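Local atomic coordinates of peroxisomal acyl-coenzyme A oxidase 1 (Arabidopsis thaliana, PDB entry 1W07), a protein that oxidises long- and medium-chain acyl-CoAs to 2-trans-enoyl-CoAs with bound FAD, passing the electrons to oxygen to give hydrogen peroxide. Residues S469-L478 with I577-Q588. The protein carries 1 engineered substitution. Numbering follows the deposited sequence.
Sequences SGVQKAEDWL and ITPKQASLANDQ
Gln581 and Trp477 tie the first turns of helix 579-596 to segment 469-478, a loop ending in a 3-10 turn, by complementary bonds. Three bonds fix the rotation of the Gln581 amide: NE2 donates to Ser469 O (2.7 Å), lying above that carbonyl's plane, and to Val471 O (3.0 Å) on a lone pair, while OE1 accepts from Thr578 N at the helix N-cap. Cut back to an alanine, Gln581 would offer neither NE2 nor OE1, which is likely to leave Ser469 O, Val471 O and Thr578 N without these mates. In return, Trp477 NE1 donates to Gln581 O (2.8 Å), which also takes the helical bond from Ala585 N on its other face. The indole is tightly sandwiched, Ala585 CB over the five-membered ring (3.6 Å from its centroid) and Val471 CG2 on the opposite face; Leu561, Leu564 and Val482 also touch it. Buried Gln588 points NE2 straight at Ala474 O (3.1 Å), side-on to the carbonyl, opposite Trp477 N. Toward solvent the fit loosens: Gln472, Lys473 and Glu475 point away. Far from the flavin, this is a loop and 3-10 turn running alongside a helix in the all-helical C-terminal domain of acyl-CoA oxidases, beside the Cys467-Cys576 disulfide.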
loop_
_atom_site.group_PDB
_atom_site.type_symbol
_atom_site.label_atom_id
_atom_site.label_comp_id
_atom_site.label_asym_id
_atom_site.label_seq_id
_atom_site.Cartn_x
_atom_site.Cartn_y
_atom_site.Cartn_z
ATOM N N SER B 469 32.602 -7.542 15.498
ATOM C CA SER B 469 33.041 -6.884 14.277
ATOM C C SER B 469 34.236 -5.973 14.557
ATOM O O SER B 469 34.287 -5.298 15.588
ATOM C CB SER B 469 31.883 -6.069 13.695
ATOM O OG SER B 469 32.207 -5.570 12.416
ATOM N N GLY B 470 35.198 -5.961 13.640
ATOM C CA GLY B 470 36.377 -5.131 13.817
ATOM C C GLY B 470 36.196 -3.725 13.285
ATOM O O GLY B 470 37.135 -2.928 13.286
ATOM N N VAL B 471 34.983 -3.420 12.834
ATOM C CA VAL B 471 34.673 -2.105 12.285
ATOM C C VAL B 471 35.177 -0.976 13.181
ATOM O O VAL B 471 34.837 -0.904 14.363
ATOM C CB VAL B 471 33.154 -1.936 12.082
ATOM C CG1 VAL B 471 32.839 -0.508 11.704
ATOM C CG2 VAL B 471 32.667 -2.890 10.993
ATOM N N GLN B 472 35.996 -0.100 12.607
ATOM C CA GLN B 472 36.550 1.036 13.336
ATOM C C GLN B 472 36.321 2.304 12.530
ATOM O O GLN B 472 36.432 3.418 13.054
ATOM C CB GLN B 472 38.052 0.836 13.587
ATOM C CG GLN B 472 38.392 -0.326 14.518
ATOM C CD GLN B 472 39.880 -0.426 14.820
ATOM O OE1 GLN B 472 40.501 0.538 15.276
ATOM N NE2 GLN B 472 40.458 -1.596 14.574
ATOM N N LYS B 473 36.004 2.126 11.252
ATOM C CA LYS B 473 35.754 3.252 10.350
ATOM C C LYS B 473 34.604 2.905 9.411
ATOM O O LYS B 473 34.410 1.736 9.054
ATOM C CB LYS B 473 37.007 3.565 9.526
ATOM C CG LYS B 473 37.411 2.461 8.551
ATOM C CD LYS B 473 38.569 2.885 7.648
ATOM C CE LYS B 473 39.919 2.472 8.215
ATOM N NZ LYS B 473 40.116 0.993 8.128
ATOM N N ALA B 474 33.855 3.923 9.006
ATOM C CA ALA B 474 32.709 3.741 8.120
ATOM C C ALA B 474 33.067 2.885 6.917
ATOM O O ALA B 474 32.309 1.994 6.534
ATOM C CB ALA B 474 32.179 5.101 7.655
ATOM N N GLU B 475 34.233 3.161 6.339
ATOM C CA GLU B 475 34.719 2.444 5.169
ATOM C C GLU B 475 34.771 0.932 5.373
ATOM O O GLU B 475 34.705 0.168 4.409
ATOM C CB GLU B 475 36.118 2.958 4.782
ATOM C CG GLU B 475 36.186 4.403 4.266
ATOM C CD GLU B 475 35.769 5.442 5.298
ATOM O OE1 GLU B 475 36.205 5.341 6.462
ATOM O OE2 GLU B 475 35.009 6.372 4.942
ATOM N N ASP B 476 34.890 0.494 6.621
ATOM C CA ASP B 476 34.957 -0.938 6.898
ATOM C C ASP B 476 33.660 -1.668 6.548
ATOM O O ASP B 476 33.657 -2.883 6.343
ATOM C CB ASP B 476 35.306 -1.187 8.371
ATOM C CG ASP B 476 36.709 -0.726 8.726
ATOM O OD1 ASP B 476 37.651 -1.032 7.957
ATOM O OD2 ASP B 476 36.878 -0.065 9.777
ATOM N N TRP B 477 32.556 -0.935 6.471
ATOM C CA TRP B 477 31.279 -1.557 6.144
ATOM C C TRP B 477 31.129 -1.859 4.661
ATOM O O TRP B 477 30.070 -2.292 4.225
ATOM C CB TRP B 477 30.121 -0.685 6.632
ATOM C CG TRP B 477 29.832 -0.874 8.087
ATOM C CD1 TRP B 477 30.023 0.032 9.091
ATOM C CD2 TRP B 477 29.292 -2.043 8.698
ATOM N NE1 TRP B 477 29.630 -0.499 10.297
ATOM C CE2 TRP B 477 29.183 -1.779 10.083
ATOM C CE3 TRP B 477 28.884 -3.293 8.213
ATOM C CZ2 TRP B 477 28.685 -2.724 10.988
ATOM C CZ3 TRP B 477 28.388 -4.227 9.113
ATOM C CH2 TRP B 477 28.296 -3.938 10.480
ATOM N N LEU B 478 32.191 -1.622 3.888
ATOM C CA LEU B 478 32.165 -1.901 2.449
ATOM C C LEU B 478 32.893 -3.214 2.193
ATOM O O LEU B 478 33.038 -3.655 1.055
ATOM C CB LEU B 478 32.823 -0.762 1.658
ATOM C CG LEU B 478 32.162 0.618 1.786
ATOM C CD1 LEU B 478 32.983 1.669 1.016
ATOM C CD2 LEU B 478 30.703 0.549 1.285
ATOM N N ILE B 577 28.068 -6.319 17.105
ATOM C CA ILE B 577 28.006 -4.967 16.546
ATOM C C ILE B 577 27.667 -4.009 17.680
ATOM O O ILE B 577 26.736 -4.252 18.440
ATOM C CB ILE B 577 26.908 -4.845 15.462
ATOM C CG1 ILE B 577 27.297 -5.659 14.234
ATOM C CG2 ILE B 577 26.711 -3.385 15.072
ATOM C CD1 ILE B 577 26.251 -5.657 13.151
ATOM N N THR B 578 28.424 -2.922 17.790
ATOM C CA THR B 578 28.191 -1.938 18.841
ATOM C C THR B 578 27.459 -0.716 18.276
ATOM O O THR B 578 27.425 -0.509 17.059
ATOM C CB THR B 578 29.530 -1.481 19.468
ATOM O OG1 THR B 578 29.288 -0.847 20.728
ATOM C CG2 THR B 578 30.227 -0.494 18.562
ATOM N N PRO B 579 26.842 0.094 19.145
ATOM C CA PRO B 579 26.127 1.276 18.660
ATOM C C PRO B 579 27.015 2.195 17.825
ATOM O O PRO B 579 26.552 2.819 16.875
ATOM C CB PRO B 579 25.658 1.937 19.947
ATOM C CG PRO B 579 25.361 0.763 20.811
ATOM C CD PRO B 579 26.543 -0.150 20.567
ATOM N N LYS B 580 28.288 2.276 18.182
ATOM C CA LYS B 580 29.224 3.126 17.460
ATOM C C LYS B 580 29.469 2.594 16.054
ATOM O O LYS B 580 29.536 3.354 15.092
ATOM C CB LYS B 580 30.551 3.216 18.221
ATOM C CG LYS B 580 31.540 4.181 17.597
ATOM C CD LYS B 580 32.916 4.066 18.248
ATOM C CE LYS B 580 33.974 4.780 17.411
ATOM N NZ LYS B 580 35.364 4.419 17.826
ATOM N N GLN B 581 29.606 1.279 15.933
ATOM C CA GLN B 581 29.836 0.692 14.625
ATOM C C GLN B 581 28.560 0.815 13.795
ATOM O O GLN B 581 28.611 0.852 12.562
ATOM C CB GLN B 581 30.233 -0.779 14.758
ATOM C CG GLN B 581 31.502 -1.009 15.576
ATOM C CD GLN B 581 31.777 -2.485 15.821
ATOM O OE1 GLN B 581 30.874 -3.244 16.179
ATOM N NE2 GLN B 581 33.029 -2.892 15.650
ATOM N N ALA B 582 27.418 0.885 14.478
ATOM C CA ALA B 582 26.125 1.001 13.814
ATOM C C ALA B 582 26.006 2.395 13.225
ATOM O O ALA B 582 25.463 2.578 12.138
ATOM C CB ALA B 582 24.994 0.743 14.809
ATOM N N SER B 583 26.532 3.372 13.955
ATOM C CA SER B 583 26.510 4.755 13.520
ATOM C C SER B 583 27.459 4.928 12.332
ATOM O O SER B 583 27.249 5.789 11.478
ATOM C CB SER B 583 26.920 5.669 14.678
ATOM O OG SER B 583 26.602 7.020 14.403
ATOM N N LEU B 584 28.505 4.109 12.280
ATOM C CA LEU B 584 29.465 4.151 11.176
ATOM C C LEU B 584 28.829 3.585 9.905
ATOM O O LEU B 584 29.117 4.035 8.793
ATOM C CB LEU B 584 30.718 3.337 11.529
ATOM C CG LEU B 584 31.641 3.957 12.590
ATOM C CD1 LEU B 584 32.735 2.968 12.995
ATOM C CD2 LEU B 584 32.233 5.237 12.014
ATOM N N ALA B 585 27.965 2.591 10.073
ATOM C CA ALA B 585 27.284 1.975 8.930
ATOM C C ALA B 585 26.338 3.003 8.325
ATOM O O ALA B 585 26.225 3.108 7.105
ATOM C CB ALA B 585 26.507 0.749 9.374
ATOM N N ASN B 586 25.675 3.764 9.191
ATOM C CA ASN B 586 24.753 4.808 8.760
ATOM C C ASN B 586 25.497 5.892 7.976
ATOM O O ASN B 586 24.969 6.415 6.993
ATOM C CB ASN B 586 24.048 5.428 9.971
ATOM C CG ASN B 586 22.812 6.226 9.583
ATOM O OD1 ASN B 586 21.902 5.702 8.941
ATOM N ND2 ASN B 586 22.773 7.495 9.975
ATOM N N ASP B 587 26.712 6.241 8.410
ATOM C CA ASP B 587 27.510 7.257 7.707
ATOM C C ASP B 587 27.879 6.724 6.325
ATOM O O ASP B 587 27.829 7.450 5.329
ATOM C CB ASP B 587 28.804 7.591 8.468
ATOM C CG ASP B 587 28.553 8.218 9.823
ATOM O OD1 ASP B 587 27.574 8.983 9.971
ATOM O OD2 ASP B 587 29.363 7.969 10.747
ATOM N N GLN B 588 28.258 5.452 6.265
ATOM C CA GLN B 588 28.618 4.843 4.992
ATOM C C GLN B 588 27.408 4.815 4.059
ATOM O O GLN B 588 27.527 5.076 2.852
ATOM C CB GLN B 588 29.135 3.427 5.212
ATOM C CG GLN B 588 29.696 2.781 3.955
ATOM C CD GLN B 588 30.787 3.622 3.291
ATOM O OE1 GLN B 588 30.583 4.195 2.216
ATOM N NE2 GLN B 588 31.950 3.688 3.924
#